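Local coordinates for K Homology domain-containing protein (Aeropyrum pernix, PDB 1TUA) that is of uncharacterised function but contains KH domains and probably binds RNA, at residues A[9-14]-A[69-74]; A[89-94]-A[137-142]. All coordinates share one frame; numbering follows the deposited sequence.

Interaction 1: residues A[9-14]-A[69-74]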
ATOM      1  N   LYS A   9       8.920  -5.493  10.462  1.00 13.17           N
ATOM      2  CA  LYS A   9      10.257  -5.626   9.899  1.00 14.63           C
ATOM      3  C   LYS A   9      10.351  -4.616   8.768  1.00 14.40           C
ATOM      4  O   LYS A   9       9.481  -4.566   7.904  1.00 16.67           O
ATOM      5  CB  LYS A   9      10.477  -7.036   9.349  1.00 17.65           C
ATOM      6  CG  LYS A   9      11.872  -7.263   8.761  1.00 21.08           C
ATOM      7  CD  LYS A   9      12.961  -7.145   9.828  1.00 22.66           C
ATOM      8  CE  LYS A   9      14.356  -7.182   9.216  1.00 24.26           C
ATOM      9  NZ  LYS A   9      14.563  -6.057   8.260  1.00 24.54           N
ATOM     10  N   VAL A  10      11.395  -3.800   8.774  1.00 13.70           N
ATOM     11  CA  VAL A  10      11.559  -2.794   7.732  1.00 13.74           C
ATOM     12  C   VAL A  10      12.783  -3.100   6.870  1.00 14.59           C
ATOM     13  O   VAL A  10      13.816  -3.526   7.384  1.00 15.24           O
ATOM     14  CB  VAL A  10      11.702  -1.376   8.358  1.00 13.40           C
ATOM     15  CG1 VAL A  10      12.021  -0.350   7.285  1.00 14.02           C
ATOM     16  CG2 VAL A  10      10.404  -1.000   9.079  1.00 13.80           C
ATOM     17  N   LYS A  11      12.657  -2.911   5.559  1.00 14.79           N
ATOM     18  CA  LYS A  11      13.786  -3.145   4.665  1.00 14.39           C
ATOM     19  C   LYS A  11      14.884  -2.204   5.150  1.00 14.74           C
ATOM     20  O   LYS A  11      14.650  -1.012   5.335  1.00 14.24           O
ATOM     21  CB  LYS A  11      13.407  -2.818   3.218  1.00 14.47           C
ATOM     22  CG  LYS A  11      12.301  -3.708   2.641  1.00 17.37           C
ATOM     23  CD  LYS A  11      12.050  -3.406   1.152  1.00 20.10           C
ATOM     24  CE  LYS A  11      10.827  -4.148   0.593  1.00 21.55           C
ATOM     25  NZ  LYS A  11      10.990  -5.632   0.547  1.00 22.20           N
ATOM     26  N   PRO A  12      16.096  -2.727   5.380  1.00 15.63           N
ATOM     27  CA  PRO A  12      17.200  -1.882   5.856  1.00 16.78           C
ATOM     28  C   PRO A  12      17.369  -0.571   5.088  1.00 16.92           C
ATOM     29  O   PRO A  12      17.605   0.482   5.685  1.00 17.71           O
ATOM     30  CB  PRO A  12      18.417  -2.799   5.722  1.00 16.98           C
ATOM     31  CG  PRO A  12      17.838  -4.154   5.970  1.00 17.88           C
ATOM     32  CD  PRO A  12      16.548  -4.113   5.170  1.00 17.24           C
ATOM     33  N   GLU A  13      17.233  -0.640   3.766  1.00 16.39           N
ATOM     34  CA  GLU A  13      17.385   0.527   2.904  1.00 16.78           C
ATOM     35  C   GLU A  13      16.251   1.547   3.041  1.00 16.44           C
ATOM     36  O   GLU A  13      16.305   2.623   2.442  1.00 17.33           O
ATOM     37  CB  GLU A  13      17.503   0.085   1.437  1.00 19.90           C
ATOM     38  CG  GLU A  13      16.269  -0.632   0.889  1.00 25.46           C
ATOM     39  CD  GLU A  13      16.336  -2.155   1.003  1.00 28.83           C
ATOM     40  OE1 GLU A  13      16.808  -2.682   2.041  1.00 29.40           O
ATOM     41  OE2 GLU A  13      15.898  -2.831   0.044  1.00 31.83           O
ATOM     42  N   ARG A  14      15.229   1.221   3.827  1.00 13.82           N
ATOM     43  CA  ARG A  14      14.108   2.138   4.011  1.00 12.85           C
ATOM     44  C   ARG A  14      13.949   2.616   5.450  1.00 13.23           C
ATOM     45  O   ARG A  14      13.050   3.401   5.746  1.00 12.79           O
ATOM     46  CB  ARG A  14      12.799   1.478   3.557  1.00 12.84           C
ATOM     47  CG  ARG A  14      12.726   1.207   2.072  1.00 11.66           C
ATOM     48  CD  ARG A  14      12.692   2.503   1.308  1.00 12.74           C
ATOM     49  NE  ARG A  14      11.391   3.159   1.420  1.00 13.30           N
ATOM     50  CZ  ARG A  14      11.160   4.426   1.093  1.00 13.38           C
ATOM     51  NH1 ARG A  14      12.147   5.186   0.637  1.00 14.74           N
ATOM     52  NH2 ARG A  14       9.938   4.927   1.208  1.00 13.98           N
ATOM     53  N   ALA A  69       3.977   0.352   4.728  1.00  8.05           N
ATOM     54  CA  ALA A  69       3.866   1.001   3.421  1.00  8.12           C
ATOM     55  C   ALA A  69       5.146   1.767   3.044  1.00  8.01           C
ATOM     56  O   ALA A  69       5.566   1.754   1.884  1.00  8.80           O
ATOM     57  CB  ALA A  69       2.656   1.942   3.402  1.00  7.59           C
ATOM     58  N   ILE A  70       5.760   2.438   4.014  1.00  7.06           N
ATOM     59  CA  ILE A  70       6.997   3.175   3.747  1.00  8.21           C
ATOM     60  C   ILE A  70       8.125   2.184   3.459  1.00  8.78           C
ATOM     61  O   ILE A  70       8.946   2.398   2.561  1.00  9.96           O
ATOM     62  CB  ILE A  70       7.378   4.078   4.943  1.00  8.81           C
ATOM     63  CG1 ILE A  70       6.316   5.174   5.101  1.00  8.86           C
ATOM     64  CG2 ILE A  70       8.784   4.679   4.738  1.00  8.70           C
ATOM     65  CD1 ILE A  70       6.446   5.976   6.379  1.00  8.32           C
ATOM     66  N   SER A  71       8.152   1.096   4.219  1.00  8.19           N
ATOM     67  CA  SER A  71       9.152   0.045   4.028  1.00  9.79           C
ATOM     68  C   SER A  71       9.053  -0.524   2.608  1.00  9.74           C
ATOM     69  O   SER A  71      10.063  -0.809   1.966  1.00 10.58           O
ATOM     70  CB  SER A  71       8.929  -1.075   5.052  1.00 10.55           C
ATOM     71  OG  SER A  71       9.860  -2.128   4.874  1.00 10.94           O
ATOM     72  N   LEU A  72       7.825  -0.679   2.123  1.00 10.44           N
ATOM     73  CA  LEU A  72       7.579  -1.208   0.781  1.00 10.44           C
ATOM     74  C   LEU A  72       7.994  -0.264  -0.349  1.00 10.63           C
ATOM     75  O   LEU A  72       8.110  -0.686  -1.505  1.00 11.79           O
ATOM     76  CB  LEU A  72       6.104  -1.581   0.629  1.00  9.88           C
ATOM     77  CG  LEU A  72       5.700  -2.855   1.377  1.00 10.08           C
ATOM     78  CD1 LEU A  72       4.190  -2.972   1.418  1.00 10.03           C
ATOM     79  CD2 LEU A  72       6.322  -4.065   0.694  1.00 12.56           C
ATOM     80  N   GLY A  73       8.211   1.008  -0.030  1.00  9.69           N
ATOM     81  CA  GLY A  73       8.637   1.942  -1.059  1.00  9.80           C
ATOM     82  C   GLY A  73       7.881   3.254  -1.162  1.00 10.98           C
ATOM     83  O   GLY A  73       8.362   4.191  -1.801  1.00 11.51           O
ATOM     84  N   PHE A  74       6.701   3.331  -0.553  1.00 10.52           N
ATOM     85  CA  PHE A  74       5.912   4.556  -0.595  1.00 10.17           C
ATOM     86  C   PHE A  74       6.554   5.682   0.202  1.00 11.30           C
ATOM     87  O   PHE A  74       7.085   5.459   1.282  1.00 11.27           O
ATOM     88  CB  PHE A  74       4.519   4.338   0.017  1.00  8.62           C
ATOM     89  CG  PHE A  74       3.501   3.763  -0.931  1.00  9.24           C
ATOM     90  CD1 PHE A  74       3.062   4.492  -2.036  1.00  8.99           C
ATOM     91  CD2 PHE A  74       2.945   2.511  -0.690  1.00  8.63           C
ATOM     92  CE1 PHE A  74       2.081   3.984  -2.884  1.00  8.64           C
ATOM     93  CE2 PHE A  74       1.959   1.990  -1.532  1.00  8.13           C
ATOM     94  CZ  PHE A  74       1.526   2.729  -2.631  1.00  8.42           C
TER
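R14 reaches the end of helix 57-72 and grips a single backbone oxygen, that of I70, side-on with two nitrogens. NE donates to I70 O at 2.8 Å and NH2 donates to the same atom at 3.0 Å; the oxygen lies almost in the guanidinium plane. Successive bends at chi2 and chi3 fold the arginine chain back over the last turn. F74 O also lies in the guanidinium plane, beyond NH2 and 2.9 Å from it. I70 O accepts the backbone N-H of G73 as well, so three donors converge on it. An alanine in place of R14 would be likely to leave I70 O with the G73 amide alone of these three donors, and the loop less firmly tied to the last turn. G73 has positive phi, and F74 N bonds to A69 O while G73 N bonds to I70 O, a Schellman motif.

The loop that follows strand 6-9 and leads into helix 15-19 of the N-terminal KH-like unit is thereby tied to the helix that closes that unit. A second polar tie is nearly straight (166°): K11 N donates to S71 OG at 3.0 Å. The hydroxyl stands anti to its own backbone N (chi1 178°), which turns it out to the loop.

Van der Waals contacts flank these bonds. V10 CG1 lies 3.9 Å from S71 CB, while two aliphatic carbons, CG of R14 and CD of K11, rest against the carbonyl oxygen S71 O, at 3.3 Å and 3.4 Å. Beyond the helix, K11 NZ forms a salt bridge with E137.

Interaction 2: residues A[89-94]-A[137-142]; sequences LVVVDL and EVAIIG
Strands 87-93 and 137-141 are antiparallel neighbours in the three-stranded sheet of the C-terminal KH-like unit, with 137-141 in the middle and 130-133 on its far edge. Their short segments run at 160° to each other. Four backbone hydrogen bonds join them at the hydrogen-bonded pairs V90-I140 and V92-V138. V90 N donates to I140 O at 2.8 Å, and I140 N returns a bond to V90 O at 2.7 Å. V92 and V138 exchange the other two bonds. At the intervening non-hydrogen-bonded pairs, CA-H...O contacts such as that of L89 CA with I140 O fill in the ladder.

Side chains alternate between two faces. On one, V90, V92 and I140 pack against helix 144-158, where V90 touches A147 and K151, V92 touches K151 and I140 touches A150. V138 lies on the same face, against L94. L94, just past the strand, brings CD1 to 3.9 Å from V138 CG2, its chain crossing the valine obliquely beside helix 102-113. The opposite face, turned to helix 57-72, carries L89, V91, D93, E137, A139 and I141. L89 CG is anti to the backbone N (chi1 172°), and this carries CD1 across to A139 CB at 4.1 Å and I141 CG1 at 4.0 Å. V91 CG1 meets E137 CB, also at 4.0 Å.

At the polar end of this face the carboxylates of D93 and E137 are turned 52° apart, with OD2 and OE2 at 4.3 Å. One water donates to both oxygens. D93 OD1 caps K95 N at the turn into helix 95-98, and E137 OE1 pairs with K11. The shared water and these outside partners would probably ease the repulsion between the two acids.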
ATOM      1  N   LEU A  89      -3.979  -1.422   2.776  1.00 10.01           N
ATOM      2  CA  LEU A  89      -2.763  -1.685   2.029  1.00 10.27           C
ATOM      3  C   LEU A  89      -2.814  -3.106   1.484  1.00 10.33           C
ATOM      4  O   LEU A  89      -3.001  -4.060   2.238  1.00  9.72           O
ATOM      5  CB  LEU A  89      -1.550  -1.532   2.944  1.00  9.48           C
ATOM      6  CG  LEU A  89      -0.185  -1.941   2.382  1.00  9.43           C
ATOM      7  CD1 LEU A  89       0.207  -1.024   1.229  1.00 10.18           C
ATOM      8  CD2 LEU A  89       0.849  -1.867   3.503  1.00  8.79           C
ATOM      9  N   VAL A  90      -2.664  -3.235   0.170  1.00 10.63           N
ATOM     10  CA  VAL A  90      -2.660  -4.538  -0.482  1.00 10.91           C
ATOM     11  C   VAL A  90      -1.339  -4.654  -1.209  1.00 11.22           C
ATOM     12  O   VAL A  90      -0.865  -3.682  -1.795  1.00 11.04           O
ATOM     13  CB  VAL A  90      -3.802  -4.667  -1.488  1.00 12.36           C
ATOM     14  CG1 VAL A  90      -3.638  -5.949  -2.299  1.00 16.00           C
ATOM     15  CG2 VAL A  90      -5.127  -4.670  -0.747  1.00 13.44           C
ATOM     16  N   VAL A  91      -0.738  -5.838  -1.169  1.00 11.77           N
ATOM     17  CA  VAL A  91       0.550  -6.034  -1.821  1.00 13.51           C
ATOM     18  C   VAL A  91       0.548  -7.204  -2.784  1.00 14.36           C
ATOM     19  O   VAL A  91      -0.010  -8.260  -2.492  1.00 15.18           O
ATOM     20  CB  VAL A  91       1.669  -6.276  -0.781  1.00 14.89           C
ATOM     21  CG1 VAL A  91       3.000  -6.508  -1.488  1.00 15.25           C
ATOM     22  CG2 VAL A  91       1.771  -5.090   0.165  1.00 16.11           C
ATOM     23  N   VAL A  92       1.170  -6.997  -3.940  1.00 14.11           N
ATOM     24  CA  VAL A  92       1.305  -8.043  -4.943  1.00 15.02           C
ATOM     25  C   VAL A  92       2.786  -8.409  -4.974  1.00 14.95           C
ATOM     26  O   VAL A  92       3.630  -7.584  -5.324  1.00 14.29           O
ATOM     27  CB  VAL A  92       0.876  -7.552  -6.340  1.00 14.95           C
ATOM     28  CG1 VAL A  92       1.191  -8.608  -7.385  1.00 16.05           C
ATOM     29  CG2 VAL A  92      -0.614  -7.254  -6.344  1.00 16.26           C
ATOM     30  N   ASP A  93       3.107  -9.632  -4.566  1.00 14.82           N
ATOM     31  CA  ASP A  93       4.499 -10.068  -4.574  1.00 15.73           C
ATOM     32  C   ASP A  93       4.746 -10.689  -5.944  1.00 14.46           C
ATOM     33  O   ASP A  93       4.265 -11.788  -6.233  1.00 13.46           O
ATOM     34  CB  ASP A  93       4.755 -11.105  -3.477  1.00 18.41           C
ATOM     35  CG  ASP A  93       6.236 -11.391  -3.291  1.00 21.89           C
ATOM     36  OD1 ASP A  93       6.921 -11.664  -4.299  1.00 22.57           O
ATOM     37  OD2 ASP A  93       6.718 -11.342  -2.138  1.00 24.75           O
ATOM     38  N   LEU A  94       5.496  -9.978  -6.783  1.00 12.30           N
ATOM     39  CA  LEU A  94       5.766 -10.440  -8.136  1.00 13.02           C
ATOM     40  C   LEU A  94       6.536 -11.759  -8.226  1.00 13.59           C
ATOM     41  O   LEU A  94       6.487 -12.430  -9.257  1.00 14.02           O
ATOM     42  CB  LEU A  94       6.485  -9.340  -8.926  1.00 12.66           C
ATOM     43  CG  LEU A  94       5.705  -8.020  -9.058  1.00 12.49           C
ATOM     44  CD1 LEU A  94       6.530  -6.995  -9.810  1.00 12.58           C
ATOM     45  CD2 LEU A  94       4.388  -8.267  -9.782  1.00 14.11           C
ATOM     46  N   GLU A 137       7.880  -6.096  -5.150  1.00 14.12           N
ATOM     47  CA  GLU A 137       6.552  -5.995  -4.545  1.00 13.25           C
ATOM     48  C   GLU A 137       5.824  -4.757  -5.048  1.00 11.96           C
ATOM     49  O   GLU A 137       6.401  -3.670  -5.073  1.00 13.07           O
ATOM     50  CB  GLU A 137       6.670  -5.920  -3.020  1.00 14.14           C
ATOM     51  CG  GLU A 137       7.111  -7.221  -2.376  1.00 16.65           C
ATOM     52  CD  GLU A 137       7.787  -7.010  -1.035  1.00 20.48           C
ATOM     53  OE1 GLU A 137       8.795  -6.263  -0.980  1.00 22.13           O
ATOM     54  OE2 GLU A 137       7.319  -7.600  -0.037  1.00 21.81           O
ATOM     55  N   VAL A 138       4.573  -4.920  -5.471  1.00  9.91           N
ATOM     56  CA  VAL A 138       3.776  -3.775  -5.912  1.00  9.17           C
ATOM     57  C   VAL A 138       2.761  -3.512  -4.806  1.00  9.70           C
ATOM     58  O   VAL A 138       1.870  -4.327  -4.561  1.00 11.31           O
ATOM     59  CB  VAL A 138       3.031  -4.046  -7.212  1.00  9.69           C
ATOM     60  CG1 VAL A 138       2.237  -2.812  -7.610  1.00  8.83           C
ATOM     61  CG2 VAL A 138       4.024  -4.415  -8.301  1.00 10.15           C
ATOM     62  N   ALA A 139       2.925  -2.384  -4.120  1.00  9.14           N
ATOM     63  CA  ALA A 139       2.050  -2.012  -3.011  1.00  9.11           C
ATOM     64  C   ALA A 139       0.933  -1.089  -3.492  1.00  9.59           C
ATOM     65  O   ALA A 139       1.162  -0.189  -4.306  1.00  9.78           O
ATOM     66  CB  ALA A 139       2.868  -1.332  -1.916  1.00 10.58           C
ATOM     67  N   ILE A 140      -0.266  -1.304  -2.957  1.00  8.92           N
ATOM     68  CA  ILE A 140      -1.445  -0.538  -3.345  1.00  8.26           C
ATOM     69  C   ILE A 140      -2.195  -0.013  -2.128  1.00  7.99           C
ATOM     70  O   ILE A 140      -2.436  -0.754  -1.180  1.00  9.62           O
ATOM     71  CB  ILE A 140      -2.423  -1.441  -4.133  1.00  9.43           C
ATOM     72  CG1 ILE A 140      -1.704  -2.072  -5.328  1.00 10.58           C
ATOM     73  CG2 ILE A 140      -3.651  -0.644  -4.562  1.00  8.60           C
ATOM     74  CD1 ILE A 140      -2.414  -3.304  -5.888  1.00 12.50           C
ATOM     75  N   ILE A 141      -2.578   1.258  -2.170  1.00  8.66           N
ATOM     76  CA  ILE A 141      -3.343   1.871  -1.089  1.00  8.17           C
ATOM     77  C   ILE A 141      -4.655   2.406  -1.649  1.00  8.64           C
ATOM     78  O   ILE A 141      -4.652   3.182  -2.606  1.00  9.30           O
ATOM     79  CB  ILE A 141      -2.588   3.059  -0.440  1.00  9.02           C
ATOM     80  CG1 ILE A 141      -1.282   2.573   0.211  1.00  8.10           C
ATOM     81  CG2 ILE A 141      -3.491   3.728   0.596  1.00  9.39           C
ATOM     82  CD1 ILE A 141      -0.336   3.690   0.614  1.00  8.22           C
ATOM     83  N   GLY A 142      -5.768   1.990  -1.050  1.00  9.27           N
ATOM     84  CA  GLY A 142      -7.083   2.450  -1.483  1.00 11.23           C
ATOM     85  C   GLY A 142      -8.155   1.767  -0.651  1.00 12.17           C
ATOM     86  O   GLY A 142      -7.815   1.003   0.253  1.00 11.82           O
TER
HETATM   87  O   HOH W   1       5.678  -9.766  -0.139  1.00 34.68           O

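Overall arrangement
Interaction 1 closes before interaction 2 opens along the chain, and their centres lie 13 Å apart. Each belongs to one of two KH-like units, built round separate three-stranded antiparallel sheets of strand order 1-3-2. Interaction 1 fixes a loop of the first unit to the end of helix 57-72; interaction 2 joins two strands of the second sheet. L72 at the helix end packs on V91, F74 just after it packs on A139 and I141, and from the loop K11 NZ forms a salt bridge with E137 OE1 at 2.7 Å. Salt bridge and apolar packing thus connect the two units, consistent with the layered alpha-beta sandwich of a tandem KH protein.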